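Catalase-3 (Neurospora crassa, PDB 4AJ9) breaks hydrogen peroxide down into water and oxygen with the help of a bound heme, probably protecting the cell from peroxide damage. Local coordinates at residues H212-L225 with R335-R348. Numbering follows the deposited sequence.
Sequences HTFRLVTEDGKSKL and RGVDFTEDPLLQGR. With HEM (protoporphyrin IX containing Fe), chain Y.
Asp342 OD2 takes two donors: the ring of His212, whose ND1 lies 2.8 Å away, and a water that also accepts from Thr213 N. The imidazole arrives over the carboxylate rather than in its plane, the two flat groups standing 85° apart. Asp342 is the N-cap of helix 343-360, and its other oxygen, OD1, accepts from the backbone N of both Leu344 and Leu345. With ND1 donating to Asp342, NE2 of His212 is left as an acceptor and receives Arg348 NH1 in the ring plane at 2.9 Å. Leu345 CB sits squarely over one face of the imidazole, a CH-pi contact 3.4 Å from the centroid. The guanidinium of Arg348, turned back by a bend at chi3 (72°), lies with a face on heme pyrrole B, while NH2 bonds to Tyr352, by similarity the axial ligand of the iron; Arg348 is thus the second-shell residue, and His212 and Asp342 continue the chain behind it on the proximal side, the His212 ring also touching a heme vinyl group. Were this histidine an alanine, Arg348 NH1 and Asp342 OD2 would each be likely to lose a partner, leaving the guanidinium less firmly held against the heme. Away from the heme, strand 337-338 adds antiparallel to strand 214-217 of the antiparallel beta-barrel characteristic of catalases, Arg215 and Asp338 exchanging backbone bonds. Thr340 OG1 donates to Thr213 O at 2.7 Å. Arg215 NH1 serves Phe339 O and Glu341 OE1, whose other oxygen is bridged to Arg424; Arg215 NE bridges to Glu280. Arg335 NH2 meets Glu219 OE1 at 2.6 Å, nearly coplanar.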
ATOM      1  N   HIS C 212       7.858  29.899 -11.571  1.00  5.07           N
ATOM      2  CA  HIS C 212       8.678  30.476 -10.513  1.00  2.18           C
ATOM      3  C   HIS C 212       9.949  31.073 -11.046  1.00  5.30           C
ATOM      4  O   HIS C 212      10.537  30.580 -12.008  1.00  6.10           O
ATOM      5  CB  HIS C 212       9.086  29.426  -9.488  1.00  4.32           C
ATOM      6  CG  HIS C 212       7.958  28.568  -9.016  1.00  3.30           C
ATOM      7  ND1 HIS C 212       6.928  29.054  -8.238  1.00  6.00           N
ATOM      8  CD2 HIS C 212       7.712  27.248  -9.190  1.00  3.93           C
ATOM      9  CE1 HIS C 212       6.089  28.068  -7.958  1.00  5.99           C
ATOM     10  NE2 HIS C 212       6.546  26.961  -8.523  1.00  4.55           N
ATOM     11  N   THR C 213      10.400  32.115 -10.364  1.00  5.80           N
ATOM     12  CA  THR C 213      11.788  32.515 -10.452  1.00  6.97           C
ATOM     13  C   THR C 213      12.621  31.439  -9.758  1.00  7.99           C
ATOM     14  O   THR C 213      12.328  31.051  -8.626  1.00  5.95           O
ATOM     15  CB  THR C 213      12.014  33.868  -9.759  1.00  8.48           C
ATOM     16  OG1 THR C 213      11.031  34.809 -10.219  1.00  3.69           O
ATOM     17  CG2 THR C 213      13.432  34.404 -10.059  1.00  6.23           C
ATOM     18  N   PHE C 214      13.632  30.947 -10.464  1.00  7.07           N
ATOM     19  CA  PHE C 214      14.644  30.068  -9.891  1.00  4.36           C
ATOM     20  C   PHE C 214      15.964  30.821  -9.891  1.00  5.10           C
ATOM     21  O   PHE C 214      15.987  32.030 -10.154  1.00  5.15           O
ATOM     22  CB  PHE C 214      14.756  28.769 -10.692  1.00  5.97           C
ATOM     23  CG  PHE C 214      13.561  27.859 -10.543  1.00  7.02           C
ATOM     24  CD1 PHE C 214      12.440  28.035 -11.341  1.00  5.30           C
ATOM     25  CD2 PHE C 214      13.561  26.831  -9.608  1.00  7.08           C
ATOM     26  CE1 PHE C 214      11.341  27.209 -11.215  1.00  4.15           C
ATOM     27  CE2 PHE C 214      12.460  25.986  -9.476  1.00  9.01           C
ATOM     28  CZ  PHE C 214      11.343  26.182 -10.273  1.00  3.46           C
ATOM     29  N   ARG C 215      17.053  30.127  -9.578  1.00  7.37           N
ATOM     30  CA  ARG C 215      18.380  30.722  -9.678  1.00  6.92           C
ATOM     31  C   ARG C 215      19.301  29.872 -10.540  1.00  9.87           C
ATOM     32  O   ARG C 215      19.331  28.643 -10.413  1.00  7.93           O
ATOM     33  CB  ARG C 215      19.012  30.893  -8.290  1.00  9.40           C
ATOM     34  CG  ARG C 215      18.415  32.025  -7.466  1.00  7.97           C
ATOM     35  CD  ARG C 215      18.972  32.058  -6.043  1.00  6.72           C
ATOM     36  NE  ARG C 215      18.744  33.374  -5.444  1.00  7.74           N
ATOM     37  CZ  ARG C 215      17.901  33.616  -4.447  1.00 12.12           C
ATOM     38  NH1 ARG C 215      17.216  32.621  -3.900  1.00 10.49           N
ATOM     39  NH2 ARG C 215      17.758  34.857  -3.988  1.00  8.48           N
ATOM     40  N   LEU C 216      20.059  30.531 -11.409  1.00  5.15           N
ATOM     41  CA  LEU C 216      21.192  29.881 -12.063  1.00  3.61           C
ATOM     42  C   LEU C 216      22.419  30.253 -11.252  1.00  5.90           C
ATOM     43  O   LEU C 216      22.556  31.400 -10.824  1.00  7.17           O
ATOM     44  CB  LEU C 216      21.343  30.333 -13.519  1.00  4.05           C
ATOM     45  CG  LEU C 216      20.200  29.977 -14.465  1.00 12.44           C
ATOM     46  CD1 LEU C 216      20.562  30.386 -15.896  1.00  8.66           C
ATOM     47  CD2 LEU C 216      19.901  28.474 -14.385  1.00  4.26           C
ATOM     48  N   VAL C 217      23.294  29.274 -11.023  1.00  5.88           N
ATOM     49  CA  VAL C 217      24.453  29.454 -10.163  1.00  7.49           C
ATOM     50  C   VAL C 217      25.690  28.930 -10.873  1.00 10.32           C
ATOM     51  O   VAL C 217      25.701  27.798 -11.360  1.00 10.15           O
ATOM     52  CB  VAL C 217      24.272  28.711  -8.825  1.00  5.20           C
ATOM     53  CG1 VAL C 217      25.449  29.004  -7.879  1.00  8.74           C
ATOM     54  CG2 VAL C 217      22.956  29.117  -8.184  1.00  9.36           C
ATOM     55  N   THR C 218      26.721  29.767 -10.974  1.00  9.12           N
ATOM     56  CA  THR C 218      27.956  29.359 -11.637  1.00  8.44           C
ATOM     57  C   THR C 218      28.859  28.619 -10.650  1.00  9.73           C
ATOM     58  O   THR C 218      28.590  28.613  -9.451  1.00  6.61           O
ATOM     59  CB  THR C 218      28.738  30.574 -12.186  1.00  8.59           C
ATOM     60  OG1 THR C 218      29.034  31.470 -11.112  1.00 14.72           O
ATOM     61  CG2 THR C 218      27.938  31.310 -13.245  1.00  9.83           C
ATOM     62  N   GLU C 219      29.945  28.035 -11.155  1.00 11.31           N
ATOM     63  CA  GLU C 219      30.895  27.294 -10.316  1.00 13.73           C
ATOM     64  C   GLU C 219      31.377  28.076  -9.093  1.00 15.40           C
ATOM     65  O   GLU C 219      31.563  27.502  -8.020  1.00 15.06           O
ATOM     66  CB  GLU C 219      32.127  26.882 -11.124  1.00 15.26           C
ATOM     67  CG  GLU C 219      31.844  26.094 -12.388  1.00 22.18           C
ATOM     68  CD  GLU C 219      31.177  24.759 -12.118  1.00 28.30           C
ATOM     69  OE1 GLU C 219      31.070  24.366 -10.933  1.00 27.86           O
ATOM     70  OE2 GLU C 219      30.762  24.099 -13.096  1.00 21.85           O
ATOM     71  N   ASP C 220      31.599  29.378  -9.256  1.00 12.17           N
ATOM     72  CA  ASP C 220      32.158  30.185  -8.177  1.00 15.18           C
ATOM     73  C   ASP C 220      31.086  30.651  -7.201  1.00 15.59           C
ATOM     74  O   ASP C 220      31.374  31.300  -6.190  1.00 17.76           O
ATOM     75  CB  ASP C 220      32.944  31.374  -8.744  1.00 20.37           C
ATOM     76  CG  ASP C 220      32.049  32.409  -9.387  1.00 28.56           C
ATOM     77  OD1 ASP C 220      30.823  32.174  -9.460  1.00 30.36           O
ATOM     78  OD2 ASP C 220      32.571  33.454  -9.827  1.00 34.29           O
ATOM     79  N   GLY C 221      29.841  30.316  -7.506  1.00 13.42           N
ATOM     80  CA  GLY C 221      28.745  30.623  -6.610  1.00 14.11           C
ATOM     81  C   GLY C 221      27.940  31.862  -6.954  1.00 13.09           C
ATOM     82  O   GLY C 221      26.997  32.175  -6.241  1.00 16.21           O
ATOM     83  N   LYS C 222      28.306  32.568  -8.025  1.00 13.51           N
ATOM     84  CA  LYS C 222      27.524  33.724  -8.475  1.00 16.62           C
ATOM     85  C   LYS C 222      26.173  33.282  -9.030  1.00 15.86           C
ATOM     86  O   LYS C 222      26.084  32.295  -9.762  1.00 12.97           O
ATOM     87  CB  LYS C 222      28.281  34.531  -9.536  1.00 20.00           C
ATOM     88  CG  LYS C 222      29.646  35.031  -9.075  1.00 33.59           C
ATOM     89  CD  LYS C 222      29.576  35.600  -7.660  1.00 46.59           C
ATOM     90  CE  LYS C 222      30.767  35.149  -6.812  1.00 47.87           C
ATOM     91  NZ  LYS C 222      30.599  35.495  -5.368  1.00 42.83           N
ATOM     92  N   SER C 223      25.122  34.023  -8.694  1.00 10.04           N
ATOM     93  CA  SER C 223      23.785  33.646  -9.124  1.00  9.22           C
ATOM     94  C   SER C 223      23.078  34.738  -9.910  1.00 12.73           C
ATOM     95  O   SER C 223      23.384  35.914  -9.780  1.00 12.56           O
ATOM     96  CB  SER C 223      22.926  33.252  -7.918  1.00 12.44           C
ATOM     97  OG  SER C 223      22.747  34.348  -7.037  1.00 10.06           O
ATOM     98  N   LYS C 224      22.130  34.321 -10.735  1.00  9.51           N
ATOM     99  CA  LYS C 224      21.186  35.227 -11.358  1.00  6.33           C
ATOM    100  C   LYS C 224      19.817  34.620 -11.137  1.00  9.75           C
ATOM    101  O   LYS C 224      19.695  33.403 -11.039  1.00  7.56           O
ATOM    102  CB  LYS C 224      21.459  35.333 -12.851  1.00  7.63           C
ATOM    103  CG  LYS C 224      22.825  35.933 -13.179  1.00 10.51           C
ATOM    104  CD  LYS C 224      22.999  36.118 -14.667  1.00 23.78           C
ATOM    105  CE  LYS C 224      24.331  36.803 -14.976  1.00 29.54           C
ATOM    106  NZ  LYS C 224      24.514  38.016 -14.134  1.00 27.28           N
ATOM    107  N   LEU C 225      18.795  35.464 -11.071  1.00  7.85           N
ATOM    108  CA  LEU C 225      17.419  34.999 -10.994  1.00  8.42           C
ATOM    109  C   LEU C 225      16.983  34.656 -12.407  1.00  8.47           C
ATOM    110  O   LEU C 225      17.403  35.317 -13.360  1.00  9.77           O
ATOM    111  CB  LEU C 225      16.534  36.094 -10.410  1.00  5.62           C
ATOM    112  CG  LEU C 225      16.893  36.579  -8.999  1.00 11.54           C
ATOM    113  CD1 LEU C 225      16.054  37.819  -8.636  1.00  6.73           C
ATOM    114  CD2 LEU C 225      16.711  35.457  -7.985  1.00  7.24           C
ATOM    115  N   ARG C 335      23.278  20.546  -9.683  1.00  6.82           N
ATOM    116  CA  ARG C 335      24.315  21.567  -9.541  1.00  4.32           C
ATOM    117  C   ARG C 335      24.191  22.590 -10.657  1.00  5.37           C
ATOM    118  O   ARG C 335      24.096  22.221 -11.829  1.00  6.92           O
ATOM    119  CB  ARG C 335      25.697  20.919  -9.623  1.00  8.86           C
ATOM    120  CG  ARG C 335      26.853  21.902  -9.442  1.00  9.37           C
ATOM    121  CD  ARG C 335      28.196  21.179  -9.583  1.00 12.57           C
ATOM    122  NE  ARG C 335      29.334  22.101  -9.599  1.00 14.92           N
ATOM    123  CZ  ARG C 335      30.111  22.352  -8.549  1.00 17.32           C
ATOM    124  NH1 ARG C 335      29.877  21.759  -7.383  1.00 11.12           N
ATOM    125  NH2 ARG C 335      31.125  23.200  -8.663  1.00 19.49           N
ATOM    126  N   GLY C 336      24.210  23.872 -10.300  1.00  8.08           N
ATOM    127  CA  GLY C 336      24.050  24.935 -11.279  1.00  7.08           C
ATOM    128  C   GLY C 336      22.688  25.615 -11.229  1.00  7.68           C
ATOM    129  O   GLY C 336      22.482  26.656 -11.846  1.00  6.25           O
ATOM    130  N   VAL C 337      21.753  25.025 -10.492  1.00  4.74           N
ATOM    131  CA  VAL C 337      20.419  25.586 -10.356  1.00  2.55           C
ATOM    132  C   VAL C 337      20.080  25.604  -8.870  1.00  7.86           C
ATOM    133  O   VAL C 337      20.525  24.725  -8.129  1.00  6.30           O
ATOM    134  CB  VAL C 337      19.377  24.721 -11.111  1.00  3.00           C
ATOM    135  CG1 VAL C 337      17.986  25.337 -11.025  1.00  2.01           C
ATOM    136  CG2 VAL C 337      19.788  24.528 -12.575  1.00  5.34           C
ATOM    137  N   ASP C 338      19.313  26.607  -8.435  1.00  8.79           N
ATOM    138  CA  ASP C 338      18.853  26.692  -7.045  1.00  5.77           C
ATOM    139  C   ASP C 338      17.412  27.194  -6.961  1.00  5.94           C
ATOM    140  O   ASP C 338      16.867  27.709  -7.941  1.00  6.48           O
ATOM    141  CB  ASP C 338      19.765  27.605  -6.223  1.00  4.34           C
ATOM    142  CG  ASP C 338      19.638  27.366  -4.715  1.00  5.01           C
ATOM    143  OD1 ASP C 338      19.005  26.367  -4.317  1.00  7.47           O
ATOM    144  OD2 ASP C 338      20.181  28.173  -3.925  1.00  7.92           O
ATOM    145  N   PHE C 339      16.812  27.055  -5.777  1.00  4.56           N
ATOM    146  CA  PHE C 339      15.445  27.505  -5.538  1.00  3.85           C
ATOM    147  C   PHE C 339      15.425  28.977  -5.173  1.00  7.06           C
ATOM    148  O   PHE C 339      16.464  29.569  -4.890  1.00  5.64           O
ATOM    149  CB  PHE C 339      14.821  26.712  -4.390  1.00  4.76           C
ATOM    150  CG  PHE C 339      14.892  25.224  -4.578  1.00  5.92           C
ATOM    151  CD1 PHE C 339      14.174  24.607  -5.589  1.00  2.49           C
ATOM    152  CD2 PHE C 339      15.690  24.443  -3.750  1.00  4.37           C
ATOM    153  CE1 PHE C 339      14.250  23.230  -5.773  1.00  7.96           C
ATOM    154  CE2 PHE C 339      15.772  23.063  -3.930  1.00  6.82           C
ATOM    155  CZ  PHE C 339      15.050  22.458  -4.943  1.00  4.33           C
ATOM    156  N   THR C 340      14.235  29.565  -5.185  1.00  5.25           N
ATOM    157  CA  THR C 340      14.044  30.846  -4.527  1.00  8.27           C
ATOM    158  C   THR C 340      13.000  30.710  -3.440  1.00  9.70           C
ATOM    159  O   THR C 340      12.331  29.672  -3.304  1.00  5.24           O
ATOM    160  CB  THR C 340      13.600  31.968  -5.475  1.00  5.33           C
ATOM    161  OG1 THR C 340      12.282  31.692  -5.958  1.00  7.10           O
ATOM    162  CG2 THR C 340      14.585  32.133  -6.646  1.00  3.56           C
ATOM    163  N   GLU C 341      12.850  31.794  -2.695  1.00  5.27           N
ATOM    164  CA  GLU C 341      11.956  31.856  -1.559  1.00  5.80           C
ATOM    165  C   GLU C 341      10.505  32.112  -1.969  1.00 10.28           C
ATOM    166  O   GLU C 341       9.726  32.666  -1.196  1.00 14.21           O
ATOM    167  CB  GLU C 341      12.437  32.952  -0.599  1.00  6.03           C
ATOM    168  CG  GLU C 341      13.750  32.626   0.111  1.00  8.49           C
ATOM    169  CD  GLU C 341      14.990  32.867  -0.748  1.00  9.07           C
ATOM    170  OE1 GLU C 341      14.860  33.192  -1.946  1.00  9.94           O
ATOM    171  OE2 GLU C 341      16.107  32.736  -0.213  1.00 11.66           O
ATOM    172  N   ASP C 342      10.151  31.698  -3.183  1.00  5.76           N
ATOM    173  CA  ASP C 342       8.783  31.768  -3.673  1.00  4.07           C
ATOM    174  C   ASP C 342       7.981  30.777  -2.830  1.00  7.31           C
ATOM    175  O   ASP C 342       8.224  29.577  -2.898  1.00  4.26           O
ATOM    176  CB  ASP C 342       8.810  31.385  -5.153  1.00  5.91           C
ATOM    177  CG  ASP C 342       7.437  31.176  -5.760  1.00  7.42           C
ATOM    178  OD1 ASP C 342       6.505  30.665  -5.087  1.00  8.40           O
ATOM    179  OD2 ASP C 342       7.311  31.506  -6.957  1.00  4.95           O
ATOM    180  N   PRO C 343       7.059  31.279  -1.993  1.00  8.71           N
ATOM    181  CA  PRO C 343       6.357  30.399  -1.047  1.00  7.46           C
ATOM    182  C   PRO C 343       5.515  29.319  -1.727  1.00  8.87           C
ATOM    183  O   PRO C 343       5.115  28.353  -1.087  1.00  5.05           O
ATOM    184  CB  PRO C 343       5.446  31.362  -0.278  1.00 11.17           C
ATOM    185  CG  PRO C 343       6.095  32.709  -0.432  1.00 10.52           C
ATOM    186  CD  PRO C 343       6.683  32.695  -1.809  1.00  7.18           C
ATOM    187  N   LEU C 344       5.245  29.475  -3.014  1.00  6.75           N
ATOM    188  CA  LEU C 344       4.487  28.451  -3.711  1.00  4.76           C
ATOM    189  C   LEU C 344       5.439  27.335  -4.112  1.00  3.97           C
ATOM    190  O   LEU C 344       5.175  26.166  -3.881  1.00  5.92           O
ATOM    191  CB  LEU C 344       3.771  29.039  -4.925  1.00  5.38           C
ATOM    192  CG  LEU C 344       2.834  28.097  -5.678  1.00  5.52           C
ATOM    193  CD1 LEU C 344       1.569  27.839  -4.873  1.00  7.12           C
ATOM    194  CD2 LEU C 344       2.515  28.710  -7.048  1.00  5.18           C
ATOM    195  N   LEU C 345       6.566  27.712  -4.704  1.00  4.15           N
ATOM    196  CA  LEU C 345       7.589  26.748  -5.069  1.00  4.19           C
ATOM    197  C   LEU C 345       8.041  25.981  -3.834  1.00  4.14           C
ATOM    198  O   LEU C 345       8.192  24.757  -3.858  1.00  5.16           O
ATOM    199  CB  LEU C 345       8.784  27.470  -5.681  1.00  3.58           C
ATOM    200  CG  LEU C 345      10.067  26.652  -5.736  1.00  3.51           C
ATOM    201  CD1 LEU C 345       9.887  25.486  -6.686  1.00  6.28           C
ATOM    202  CD2 LEU C 345      11.204  27.553  -6.199  1.00  6.08           C
ATOM    203  N   GLN C 346       8.258  26.721  -2.753  1.00  3.35           N
ATOM    204  CA  GLN C 346       8.721  26.145  -1.490  1.00  5.30           C
ATOM    205  C   GLN C 346       7.947  24.901  -1.040  1.00  5.07           C
ATOM    206  O   GLN C 346       8.541  23.871  -0.678  1.00  4.71           O
ATOM    207  CB  GLN C 346       8.718  27.226  -0.399  1.00  4.47           C
ATOM    208  CG  GLN C 346       9.773  28.295  -0.627  1.00  5.19           C
ATOM    209  CD  GLN C 346      11.160  27.848  -0.161  1.00  4.69           C
ATOM    210  OE1 GLN C 346      11.322  27.370   0.963  1.00  8.05           O
ATOM    211  NE2 GLN C 346      12.164  28.015  -1.020  1.00  3.88           N
ATOM    212  N   GLY C 347       6.623  24.989  -1.054  1.00  4.01           N
ATOM    213  CA  GLY C 347       5.796  23.873  -0.640  1.00  5.12           C
ATOM    214  C   GLY C 347       5.697  22.756  -1.672  1.00  4.77           C
ATOM    215  O   GLY C 347       5.479  21.590  -1.317  1.00  3.91           O
ATOM    216  N   ARG C 348       5.860  23.096  -2.946  1.00  2.48           N
ATOM    217  CA  ARG C 348       5.871  22.083  -3.997  1.00  1.92           C
ATOM    218  C   ARG C 348       6.961  21.051  -3.741  1.00  3.27           C
ATOM    219  O   ARG C 348       6.758  19.863  -3.961  1.00  3.64           O
ATOM    220  CB  ARG C 348       6.071  22.718  -5.376  1.00  2.66           C
ATOM    221  CG  ARG C 348       4.877  23.541  -5.849  1.00  5.95           C
ATOM    222  CD  ARG C 348       5.116  24.126  -7.231  1.00  3.43           C
ATOM    223  NE  ARG C 348       5.066  23.113  -8.279  1.00  3.66           N
ATOM    224  CZ  ARG C 348       5.629  23.259  -9.475  1.00  3.29           C
ATOM    225  NH1 ARG C 348       6.301  24.375  -9.771  1.00  3.07           N
ATOM    226  NH2 ARG C 348       5.524  22.289 -10.373  1.00  3.72           N
TER
HETATM  227  CHA HEM Y1720       1.376  17.643 -10.649  1.00  3.43           C
HETATM  228  CHB HEM Y1720       2.617  21.977 -12.484  1.00  4.66           C
HETATM  229  CHC HEM Y1720       1.651  24.020  -8.199  1.00  5.71           C
HETATM  230  CHD HEM Y1720       1.284  19.629  -6.187  1.00  5.92           C
HETATM  231  C1A HEM Y1720       1.753  18.632 -11.541  1.00  3.27           C
HETATM  232  C2A HEM Y1720       2.047  18.459 -12.959  1.00  4.40           C
HETATM  233  C3A HEM Y1720       2.373  19.662 -13.462  1.00  4.30           C
HETATM  234  C4A HEM Y1720       2.320  20.629 -12.383  1.00  4.55           C
HETATM  235  CMA HEM Y1720       2.767  19.996 -14.922  1.00  2.35           C
HETATM  236  CAA HEM Y1720       1.939  17.121 -13.739  1.00  1.90           C
HETATM  237  CBA HEM Y1720       3.299  16.456 -13.919  1.00  4.61           C
HETATM  238  CGA HEM Y1720       3.117  15.228 -14.772  1.00  4.30           C
HETATM  239  O1A HEM Y1720       3.223  14.097 -14.237  1.00  4.96           O
HETATM  240  O2A HEM Y1720       2.855  15.378 -15.995  1.00  4.88           O
HETATM  241  C1B HEM Y1720       2.520  22.904 -11.464  1.00  3.63           C
HETATM  242  C2B HEM Y1720       2.929  24.296 -11.536  1.00  4.37           C
HETATM  243  C3B HEM Y1720       2.643  24.873 -10.358  1.00  3.57           C
HETATM  244  C4B HEM Y1720       2.071  23.853  -9.501  1.00  5.58           C
HETATM  245  CMB HEM Y1720       3.552  24.925 -12.804  1.00  1.69           C
HETATM  246  CAB HEM Y1720       2.906  26.325  -9.893  1.00  8.96           C
HETATM  247  CBB HEM Y1720       3.891  27.048 -10.439  1.00 11.90           C
HETATM  248  C1C HEM Y1720       1.554  23.004  -7.278  1.00  3.45           C
HETATM  249  C2C HEM Y1720       1.559  23.155  -5.831  1.00  4.52           C
HETATM  250  C3C HEM Y1720       1.435  21.936  -5.300  1.00  8.29           C
HETATM  251  C4C HEM Y1720       1.397  20.979  -6.375  1.00  5.40           C
HETATM  252  CMC HEM Y1720       1.633  24.493  -5.072  1.00  2.50           C
HETATM  253  CAC HEM Y1720       1.431  21.531  -3.820  1.00  4.71           C
HETATM  254  CBC HEM Y1720       2.154  22.237  -2.949  1.00 10.17           C
HETATM  255  C1D HEM Y1720       1.257  18.693  -7.179  1.00  8.15           C
HETATM  256  C2D HEM Y1720       1.128  17.277  -6.947  1.00  2.41           C
HETATM  257  C3D HEM Y1720       1.154  16.659  -8.337  1.00  0.97           C
HETATM  258  C4D HEM Y1720       1.306  17.758  -9.266  1.00  1.58           C
HETATM  259  CMD HEM Y1720       0.992  16.577  -5.579  1.00  2.92           C
HETATM  260  CAD HEM Y1720       1.062  15.163  -8.679  1.00  3.01           C
HETATM  261  CBD HEM Y1720       2.490  14.664  -8.868  1.00  3.52           C
HETATM  262  CGD HEM Y1720       2.477  13.175  -9.087  1.00  2.95           C
HETATM  263  O1D HEM Y1720       3.467  12.653  -9.653  1.00  3.32           O
HETATM  264  O2D HEM Y1720       1.466  12.522  -8.722  1.00  7.16           O
HETATM  265  NA  HEM Y1720       1.935  19.965 -11.232  1.00  1.81           N
HETATM  266  NB  HEM Y1720       2.009  22.676 -10.211  1.00  3.03           N
HETATM  267  NC  HEM Y1720       1.458  21.660  -7.570  1.00  4.10           N
HETATM  268  ND  HEM Y1720       1.365  18.941  -8.541  1.00  2.46           N
HETATM  269 FE   HEM Y1720       1.797  20.809  -9.404  1.00  5.35          FE
HETATM  270  O   HOH W   1       8.517  33.368  -8.620  1.00  6.80           O
HETATM  271  O   HOH W   2      15.474  35.937  -2.419  1.00 11.94           O
HETATM  272  O   HOH W   3      33.513  25.393  -7.851  1.00 26.54           O